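Local coordinates for protein GCN5-related N-acetyltransferase (Sphaerobacter thermophilus, PDB 3TT2) that probably transfers an acyl group, such as acetyl from acetyl-CoA, to an acceptor substrate, as other GNAT-family enzymes do, at residues 25-30 and 43-48; 31-36 and 88-93; 37-42 and 130-135. One frame throughout, in Å; residues are numbered along the deposited sequence.

In the fold
Three successive pieces of the chain, 25-30, 31-36 and 37-42, run along helix 23-36 and into the loop beyond it, and meet later segments in the same order: 43-48, 88-93 and 130-135. Contact 1 joins the helix to the start of helix 45-51, contact 2 sets its C-terminal turns on the end of strand 84-91, and contact 3 brings the loop to the end of strand 125-132. The centres of contacts 1 and 2 lie about 10 Å apart, of 2 and 3 about 8 Å, and of 1 and 3 about 15 Å. Helix and loop pack at the ends of these parallel neighbouring strands, between which GNAT enzymes generally bind acyl-CoA.

Contact 1: 25-30 and 43-48; sequences AIARLI and ASAEEV
Ala27 faces Ala45 where helix 23-36 packs on the first turn of helix 45-51, the two consecutive helices that follow the first strand of the GNAT fold. Their CA atoms are 4.9 Å apart, a spacing possible because both side chains are single methyls. Ala27 CB rests against the backbone at the helix start, 3.3 Å from Ala45 N, and the same methyl also meets Ala45 CB at 4.2 Å. One turn on, Val48 reaches back with a single branch: CG2 lies anti to its own carbonyl carbon and comes within 4.1 Å of Ala27 CA. At the other end Ala43 CB sits between two groups of the helix, 3.7 Å from Ala27 O and 4.1 Å from Ile30 CB. No hydrogen bond crosses between the segments, so the join is apolar packing. Farther out, Ile26 extends to Trp52 and Tyr74, and Ala23 adds to the packing round Ala45 and Val48. Gln34 OE1 accepts from Ala43 N, which probably helps hold the chain entering helix 45-51. Ser44 points away from helix 23-36 and serves as the N-cap of helix 45-51, its OG accepting from Glu47 N at 3.3 Å with an N-H...O angle of 153°.

Contact 2: 31-36 and 88-93; sequences AACQEA and YGYVHP
Cys33 and His92 bring the two backbones to 5.9 Å between CA atoms, where the last turns of helix 23-36 lie on the end of strand 84-91 and the loop leaving it. Cys33 carries much of the contact. Its SG, anti to the carbonyl carbon (chi1 -78°), is directed at the strand end, close to Val91 O and 3.7 Å from Tyr90 CB, while Cys33 CB lies at the edge of the Tyr90 ring, near its plane. The phenol ring itself continues to Ile30 and Tyr74. Beside the sulfur, Ala32 puts its methyl over one face of the His92 imidazole, nearer the NE2 corner, at 3.3 Å, than CD2, at 3.7 Å. The Pro93 ring packs against Ala32 and Ala36: CD lies 3.8 Å from Ala32 CB, and CG 4.3 Å from Ala36 CB. Val91 O also accepts a hydrogen bond from Arg96, and MES, probably from the crystallisation liquor, touches the Val91 side chain and may mark a pocket. Arg96 opens the sequence R-G-M-G-L-G, which matches the Q/R-x-x-G-x-G/A signature of GNAT enzymes; the junction leads into the loop that in this family binds the acyl-CoA pyrophosphate, and here it probably does the same.

Contact 3: 37-42 and 130-135; sequences DGDEPD and YIRASS
The CA atoms of Asp37 and Ser135 are 5.8 Å apart where the C-terminal end of helix 23-36 meets the turn after strand 125-132 in the GNAT domain. A Schellman motif ends the helix, with Gly38 taking the positive phi, and the strand runs into a type I beta turn from Arg132 to Ser135. Ser135 holds the N-cap position of helix 136-144, though its side chain makes no capping bond. Asp37 touches three residues of that turn. Its carbonyl O accepts from Ser134 OG at 3.2 Å, the donor in the carbonyl plane, on a lone pair, with a C=O...O angle of 120°. Ser134 OG sits between its backbone N and carbonyl carbon (chi1 71°), a position that brings the hydroxyl to Asp37. The carboxylate oxygens of Asp37 divide: OD2 lies 3.6 Å from Arg132 CG, and OD1 lies 3.7 Å from Ser135 CB. At 4.7 Å from Arg132 NH2, Asp37 OD2 is not in contact with the opposite charge and probably adds only a weak longer-range attraction. Replacing this aspartate with an alanine would probably leave a gap beside Arg132 CG and Ser135 CB, with Asp39 the remaining carboxylate of the two segments near the guanidinium. Asp39 approaches from the opposite direction and makes a salt bridge with Arg132 NH2, its carboxylate at the edge of the guanidinium and only 14° from coplanar; the atoms are modelled too close, so exact lengths are doubtful. Bends at its second and third torsions fold the Arg132 chain back, and NH1 is paired with a bound sulfate, probably from the crystallisation liquor and modelled so close that the geometry is doubtful. Ser134 OG lies over one face of the guanidinium, 3.6 Å above its plane and offset toward the rim.

Contact 1: 25-30 and 43-48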
loop_
_atom_site.group_PDB
_atom_site.type_symbol
_atom_site.label_atom_id
_atom_site.label_comp_id
_atom_site.label_asym_id
_atom_site.label_seq_id
_atom_site.Cartn_x
_atom_site.Cartn_y
_atom_site.Cartn_z
ATOM N N ALA A 25 16.014 -6.088 -15.349
ATOM C CA ALA A 25 17.058 -6.518 -14.430
ATOM C C ALA A 25 16.554 -6.450 -12.999
ATOM O O ALA A 25 16.724 -7.399 -12.233
ATOM C CB ALA A 25 18.295 -5.659 -14.598
ATOM N N ILE A 26 15.912 -5.326 -12.669
ATOM C CA ILE A 26 15.403 -5.033 -11.324
ATOM C C ILE A 26 14.250 -5.945 -10.903
ATOM O O ILE A 26 14.173 -6.374 -9.751
ATOM C CB ILE A 26 14.930 -3.560 -11.212
ATOM C CG1 ILE A 26 16.102 -2.590 -11.403
ATOM C CG2 ILE A 26 14.271 -3.312 -9.876
ATOM C CD1 ILE A 26 15.685 -1.130 -11.511
ATOM N N ALA A 27 13.351 -6.222 -11.837
ATOM C CA ALA A 27 12.275 -7.164 -11.595
ATOM C C ALA A 27 12.865 -8.444 -11.005
ATOM O O ALA A 27 12.401 -8.944 -9.977
ATOM C CB ALA A 27 11.548 -7.461 -12.893
ATOM N N ARG A 28 13.923 -8.939 -11.637
ATOM C CA ARG A 28 14.570 -10.166 -11.205
ATOM C C ARG A 28 15.203 -10.041 -9.830
ATOM O O ARG A 28 15.263 -11.007 -9.074
ATOM C CB ARG A 28 15.624 -10.584 -12.224
ATOM C CG ARG A 28 15.068 -10.740 -13.630
ATOM C CD ARG A 28 16.083 -11.375 -14.555
ATOM N NE ARG A 28 17.241 -10.518 -14.790
ATOM C CZ ARG A 28 17.438 -9.824 -15.905
ATOM N NH1 ARG A 28 16.553 -9.890 -16.895
ATOM N NH2 ARG A 28 18.523 -9.070 -16.032
ATOM N N LEU A 29 15.689 -8.853 -9.509
ATOM C CA LEU A 29 16.241 -8.623 -8.186
ATOM C C LEU A 29 15.146 -8.768 -7.127
ATOM O O LEU A 29 15.349 -9.395 -6.088
ATOM C CB LEU A 29 16.896 -7.245 -8.112
ATOM C CG LEU A 29 17.047 -6.604 -6.732
ATOM C CD1 LEU A 29 17.872 -7.464 -5.795
ATOM C CD2 LEU A 29 17.679 -5.234 -6.874
ATOM N N ILE A 30 13.983 -8.184 -7.399
ATOM C CA ILE A 30 12.842 -8.295 -6.495
ATOM C C ILE A 30 12.401 -9.741 -6.405
ATOM O O ILE A 30 12.021 -10.227 -5.341
ATOM C CB ILE A 30 11.625 -7.508 -7.012
ATOM C CG1 ILE A 30 12.021 -6.102 -7.464
ATOM C CG2 ILE A 30 10.544 -7.460 -5.953
ATOM C CD1 ILE A 30 12.724 -5.318 -6.419
ATOM N N ALA A 43 7.103 -11.183 -9.408
ATOM C CA ALA A 43 7.621 -9.933 -9.969
ATOM C C ALA A 43 7.923 -9.963 -11.467
ATOM O O ALA A 43 8.507 -10.918 -11.980
ATOM C CB ALA A 43 8.842 -9.488 -9.203
ATOM N N SER A 44 7.507 -8.904 -12.158
ATOM C CA SER A 44 7.758 -8.745 -13.589
ATOM C C SER A 44 8.232 -7.323 -13.868
ATOM O O SER A 44 7.930 -6.402 -13.109
ATOM C CB SER A 44 6.490 -9.036 -14.397
ATOM O OG SER A 44 5.490 -8.059 -14.162
ATOM N N ALA A 45 8.980 -7.146 -14.951
ATOM C CA ALA A 45 9.427 -5.822 -15.361
ATOM C C ALA A 45 8.223 -4.943 -15.656
ATOM O O ALA A 45 8.268 -3.730 -15.475
ATOM C CB ALA A 45 10.314 -5.915 -16.577
ATOM N N GLU A 46 7.148 -5.574 -16.110
ATOM C CA GLU A 46 5.896 -4.890 -16.365
ATOM C C GLU A 46 5.380 -4.149 -15.133
ATOM O O GLU A 46 4.937 -3.002 -15.233
ATOM C CB GLU A 46 4.866 -5.906 -16.805
ATOM C CG GLU A 46 3.567 -5.301 -17.230
ATOM C CD GLU A 46 2.605 -6.343 -17.754
ATOM O OE1 GLU A 46 3.022 -7.189 -18.582
ATOM O OE2 GLU A 46 1.432 -6.318 -17.328
ATOM N N GLU A 47 5.430 -4.803 -13.975
ATOM C CA GLU A 47 5.010 -4.173 -12.722
ATOM C C GLU A 47 5.920 -3.010 -12.352
ATOM O O GLU A 47 5.445 -1.943 -11.971
ATOM C CB GLU A 47 4.978 -5.182 -11.571
ATOM C CG GLU A 47 3.677 -5.957 -11.465
ATOM C CD GLU A 47 3.647 -6.901 -10.277
ATOM O OE1 GLU A 47 3.244 -8.075 -10.455
ATOM O OE2 GLU A 47 4.016 -6.464 -9.165
ATOM N N VAL A 48 7.229 -3.233 -12.463
ATOM C CA VAL A 48 8.232 -2.212 -12.173
ATOM C C VAL A 48 7.938 -0.944 -12.963
ATOM O O VAL A 48 7.818 0.136 -12.390
ATOM C CB VAL A 48 9.660 -2.735 -12.469
ATOM C CG1 VAL A 48 10.653 -1.604 -12.590
ATOM C CG2 VAL A 48 10.104 -3.704 -11.393
#

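Contact 2: 31-36 and 88-93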
loop_
_atom_site.group_PDB
_atom_site.type_symbol
_atom_site.label_atom_id
_atom_site.label_comp_id
_atom_site.label_asym_id
_atom_site.label_seq_id
_atom_site.Cartn_x
_atom_site.Cartn_y
_atom_site.Cartn_z
ATOM N N ALA A 31 12.433 -10.422 -7.546
ATOM C CA ALA A 31 12.009 -11.806 -7.608
ATOM C C ALA A 31 12.912 -12.667 -6.735
ATOM O O ALA A 31 12.434 -13.496 -5.961
ATOM C CB ALA A 31 12.016 -12.287 -9.035
ATOM N N ALA A 32 14.217 -12.454 -6.851
ATOM C CA ALA A 32 15.183 -13.191 -6.044
ATOM C C ALA A 32 14.963 -12.915 -4.562
ATOM O O ALA A 32 15.098 -13.815 -3.729
ATOM C CB ALA A 32 16.611 -12.842 -6.454
ATOM N N CYS A 33 14.610 -11.670 -4.245
ATOM C CA CYS A 33 14.303 -11.261 -2.868
ATOM C C CYS A 33 12.988 -11.841 -2.340
ATOM O O CYS A 33 12.939 -12.347 -1.215
ATOM C CB CYS A 33 14.267 -9.737 -2.741
ATOM S SG CYS A 33 15.882 -8.959 -2.671
ATOM N N GLN A 34 11.926 -11.754 -3.143
ATOM C CA GLN A 34 10.619 -12.248 -2.715
ATOM C C GLN A 34 10.625 -13.765 -2.657
ATOM O O GLN A 34 9.800 -14.374 -1.985
ATOM C CB GLN A 34 9.490 -11.728 -3.613
ATOM C CG GLN A 34 9.502 -12.241 -5.035
ATOM C CD GLN A 34 8.373 -11.651 -5.857
ATOM O OE1 GLN A 34 8.304 -11.841 -7.069
ATOM N NE2 GLN A 34 7.482 -10.929 -5.197
ATOM N N GLU A 35 11.583 -14.372 -3.344
ATOM C CA GLU A 35 11.742 -15.807 -3.257
ATOM C C GLU A 35 12.299 -16.244 -1.909
ATOM O O GLU A 35 11.825 -17.218 -1.329
ATOM C CB GLU A 35 12.601 -16.347 -4.396
ATOM C CG GLU A 35 12.988 -17.815 -4.229
ATOM C CD GLU A 35 11.790 -18.762 -4.113
ATOM O OE1 GLU A 35 10.631 -18.331 -4.314
ATOM O OE2 GLU A 35 12.012 -19.960 -3.823
ATOM N N ALA A 36 13.298 -15.525 -1.406
ATOM C CA ALA A 36 13.903 -15.876 -0.121
ATOM C C ALA A 36 12.907 -15.771 1.040
ATOM O O ALA A 36 12.956 -16.562 1.984
ATOM C CB ALA A 36 15.132 -15.028 0.145
ATOM N N TYR A 88 11.320 1.690 0.015
ATOM C CA TYR A 88 11.198 0.278 -0.353
ATOM C C TYR A 88 12.502 -0.249 -0.902
ATOM O O TYR A 88 12.863 0.056 -2.040
ATOM C CB TYR A 88 10.058 0.117 -1.371
ATOM C CG TYR A 88 8.760 0.712 -0.857
ATOM C CD1 TYR A 88 7.857 -0.063 -0.144
ATOM C CD2 TYR A 88 8.465 2.063 -1.041
ATOM C CE1 TYR A 88 6.689 0.477 0.345
ATOM C CE2 TYR A 88 7.293 2.618 -0.549
ATOM C CZ TYR A 88 6.415 1.819 0.142
ATOM O OH TYR A 88 5.250 2.352 0.633
ATOM N N GLY A 89 13.214 -1.037 -0.096
ATOM C CA GLY A 89 14.511 -1.548 -0.509
ATOM C C GLY A 89 14.498 -3.019 -0.850
ATOM O O GLY A 89 13.558 -3.736 -0.481
ATOM N N TYR A 90 15.549 -3.477 -1.537
ATOM C CA TYR A 90 15.776 -4.903 -1.806
ATOM C C TYR A 90 17.258 -5.117 -1.947
ATOM O O TYR A 90 17.932 -4.313 -2.583
ATOM C CB TYR A 90 15.106 -5.337 -3.111
ATOM C CG TYR A 90 13.657 -4.942 -3.190
ATOM C CD1 TYR A 90 12.653 -5.838 -2.860
ATOM C CD2 TYR A 90 13.288 -3.654 -3.577
ATOM C CE1 TYR A 90 11.327 -5.464 -2.921
ATOM C CE2 TYR A 90 11.976 -3.278 -3.627
ATOM C CZ TYR A 90 11.003 -4.182 -3.305
ATOM O OH TYR A 90 9.701 -3.774 -3.368
ATOM N N VAL A 91 17.765 -6.219 -1.413
ATOM C CA VAL A 91 19.156 -6.595 -1.659
ATOM C C VAL A 91 19.194 -8.052 -2.062
ATOM O O VAL A 91 18.650 -8.913 -1.374
ATOM C CB VAL A 91 20.090 -6.340 -0.447
ATOM C CG1 VAL A 91 19.540 -6.975 0.784
ATOM C CG2 VAL A 91 21.487 -6.891 -0.711
ATOM N N HIS A 92 19.823 -8.314 -3.197
ATOM C CA HIS A 92 19.883 -9.656 -3.733
ATOM C C HIS A 92 20.453 -10.622 -2.701
ATOM O O HIS A 92 21.459 -10.320 -2.054
ATOM C CB HIS A 92 20.718 -9.666 -5.000
ATOM C CG HIS A 92 20.408 -10.809 -5.900
ATOM N ND1 HIS A 92 20.818 -12.095 -5.628
ATOM C CD2 HIS A 92 19.707 -10.867 -7.055
ATOM C CE1 HIS A 92 20.394 -12.897 -6.586
ATOM N NE2 HIS A 92 19.718 -12.178 -7.464
ATOM N N PRO A 93 19.796 -11.789 -2.541
ATOM C CA PRO A 93 20.081 -12.775 -1.483
ATOM C C PRO A 93 21.534 -13.270 -1.443
ATOM O O PRO A 93 21.960 -13.827 -0.430
ATOM C CB PRO A 93 19.120 -13.927 -1.805
ATOM C CG PRO A 93 17.972 -13.262 -2.510
ATOM C CD PRO A 93 18.591 -12.147 -3.318
#

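Contact 3: 37-42 and 130-135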
loop_
_atom_site.group_PDB
_atom_site.type_symbol
_atom_site.label_atom_id
_atom_site.label_comp_id
_atom_site.label_asym_id
_atom_site.label_seq_id
_atom_site.Cartn_x
_atom_site.Cartn_y
_atom_site.Cartn_z
ATOM N N ASP A 37 11.995 -14.806 0.958
ATOM C CA ASP A 37 10.989 -14.618 1.997
ATOM C C ASP A 37 9.966 -15.752 1.978
ATOM O O ASP A 37 9.138 -15.867 2.880
ATOM C CB ASP A 37 10.269 -13.276 1.827
ATOM C CG ASP A 37 11.226 -12.090 1.727
ATOM O OD1 ASP A 37 12.403 -12.219 2.128
ATOM O OD2 ASP A 37 10.788 -11.019 1.247
ATOM N N GLY A 38 10.015 -16.579 0.941
ATOM C CA GLY A 38 9.093 -17.688 0.825
ATOM C C GLY A 38 7.959 -17.411 -0.142
ATOM O O GLY A 38 7.109 -18.270 -0.387
ATOM N N ASP A 39 7.935 -16.204 -0.690
ATOM C CA ASP A 39 6.918 -15.860 -1.669
ATOM C C ASP A 39 7.268 -16.403 -3.039
ATOM O O ASP A 39 8.432 -16.666 -3.339
ATOM C CB ASP A 39 6.707 -14.353 -1.728
ATOM C CG ASP A 39 6.638 -13.740 -0.362
ATOM O OD1 ASP A 39 6.566 -14.501 0.627
ATOM O OD2 ASP A 39 6.656 -12.496 -0.254
ATOM N N GLU A 40 6.247 -16.599 -3.860
ATOM C CA GLU A 40 6.474 -16.962 -5.242
ATOM C C GLU A 40 7.052 -15.755 -5.966
ATOM O O GLU A 40 6.746 -14.609 -5.624
ATOM C CB GLU A 40 5.166 -17.390 -5.909
ATOM C CG GLU A 40 5.353 -18.177 -7.199
ATOM C CD GLU A 40 5.383 -19.675 -6.959
ATOM O OE1 GLU A 40 4.450 -20.177 -6.292
ATOM O OE2 GLU A 40 6.335 -20.345 -7.424
ATOM N N PRO A 41 7.901 -16.008 -6.966
ATOM C CA PRO A 41 8.401 -14.935 -7.828
ATOM C C PRO A 41 7.323 -14.404 -8.773
ATOM O O PRO A 41 7.285 -14.751 -9.953
ATOM C CB PRO A 41 9.520 -15.622 -8.612
ATOM C CG PRO A 41 9.978 -16.716 -7.710
ATOM C CD PRO A 41 8.725 -17.222 -7.068
ATOM N N ASP A 42 6.446 -13.566 -8.233
ATOM C CA ASP A 42 5.425 -12.895 -9.020
ATOM C C ASP A 42 6.059 -11.834 -9.917
ATOM O O ASP A 42 5.632 -11.642 -11.051
ATOM C CB ASP A 42 4.420 -12.228 -8.081
ATOM C CG ASP A 42 3.203 -11.695 -8.804
ATOM O OD1 ASP A 42 3.126 -11.807 -10.045
ATOM O OD2 ASP A 42 2.318 -11.150 -8.114
ATOM N N TYR A 130 8.524 -0.984 5.264
ATOM C CA TYR A 130 7.602 -2.079 5.488
ATOM C C TYR A 130 8.345 -3.384 5.289
ATOM O O TYR A 130 8.736 -3.721 4.175
ATOM C CB TYR A 130 6.439 -2.010 4.524
ATOM C CG TYR A 130 5.650 -0.738 4.580
ATOM C CD1 TYR A 130 4.448 -0.678 5.271
ATOM C CD2 TYR A 130 6.081 0.396 3.917
ATOM C CE1 TYR A 130 3.696 0.488 5.322
ATOM C CE2 TYR A 130 5.332 1.573 3.957
ATOM C CZ TYR A 130 4.140 1.607 4.666
ATOM O OH TYR A 130 3.390 2.761 4.715
ATOM N N ILE A 131 8.526 -4.119 6.377
ATOM C CA ILE A 131 9.308 -5.336 6.344
ATOM C C ILE A 131 8.408 -6.571 6.352
ATOM O O ILE A 131 7.470 -6.645 7.136
ATOM C CB ILE A 131 10.279 -5.385 7.542
ATOM C CG1 ILE A 131 11.094 -4.095 7.612
ATOM C CG2 ILE A 131 11.223 -6.567 7.426
ATOM C CD1 ILE A 131 11.749 -3.740 6.300
ATOM N N ARG A 132 8.680 -7.529 5.467
ATOM C CA ARG A 132 8.047 -8.834 5.569
ATOM C C ARG A 132 8.286 -9.417 6.955
ATOM O O ARG A 132 9.426 -9.477 7.415
ATOM C CB ARG A 132 8.609 -9.789 4.520
ATOM C CG ARG A 132 8.049 -9.588 3.129
ATOM C CD ARG A 132 6.545 -9.811 3.101
ATOM N NE ARG A 132 6.148 -10.971 3.882
ATOM C CZ ARG A 132 6.076 -12.194 3.381
ATOM N NH1 ARG A 132 5.706 -13.213 4.143
ATOM N NH2 ARG A 132 6.375 -12.387 2.109
ATOM N N ALA A 133 7.213 -9.850 7.616
ATOM C CA ALA A 133 7.325 -10.425 8.958
ATOM C C ALA A 133 8.279 -11.611 8.968
ATOM O O ALA A 133 8.951 -11.878 9.971
ATOM C CB ALA A 133 5.955 -10.841 9.494
ATOM N N SER A 134 8.356 -12.296 7.831
ATOM C CA SER A 134 9.129 -13.528 7.721
ATOM C C SER A 134 10.657 -13.365 7.719
ATOM O O SER A 134 11.357 -14.244 8.235
ATOM C CB SER A 134 8.680 -14.336 6.497
ATOM O OG SER A 134 9.085 -13.702 5.300
ATOM N N SER A 135 11.185 -12.260 7.186
ATOM C CA SER A 135 12.639 -12.192 7.016
ATOM C C SER A 135 13.356 -11.545 8.192
ATOM O O SER A 135 13.352 -10.329 8.382
ATOM C CB SER A 135 13.036 -11.524 5.690
ATOM O OG SER A 135 12.375 -10.292 5.479
#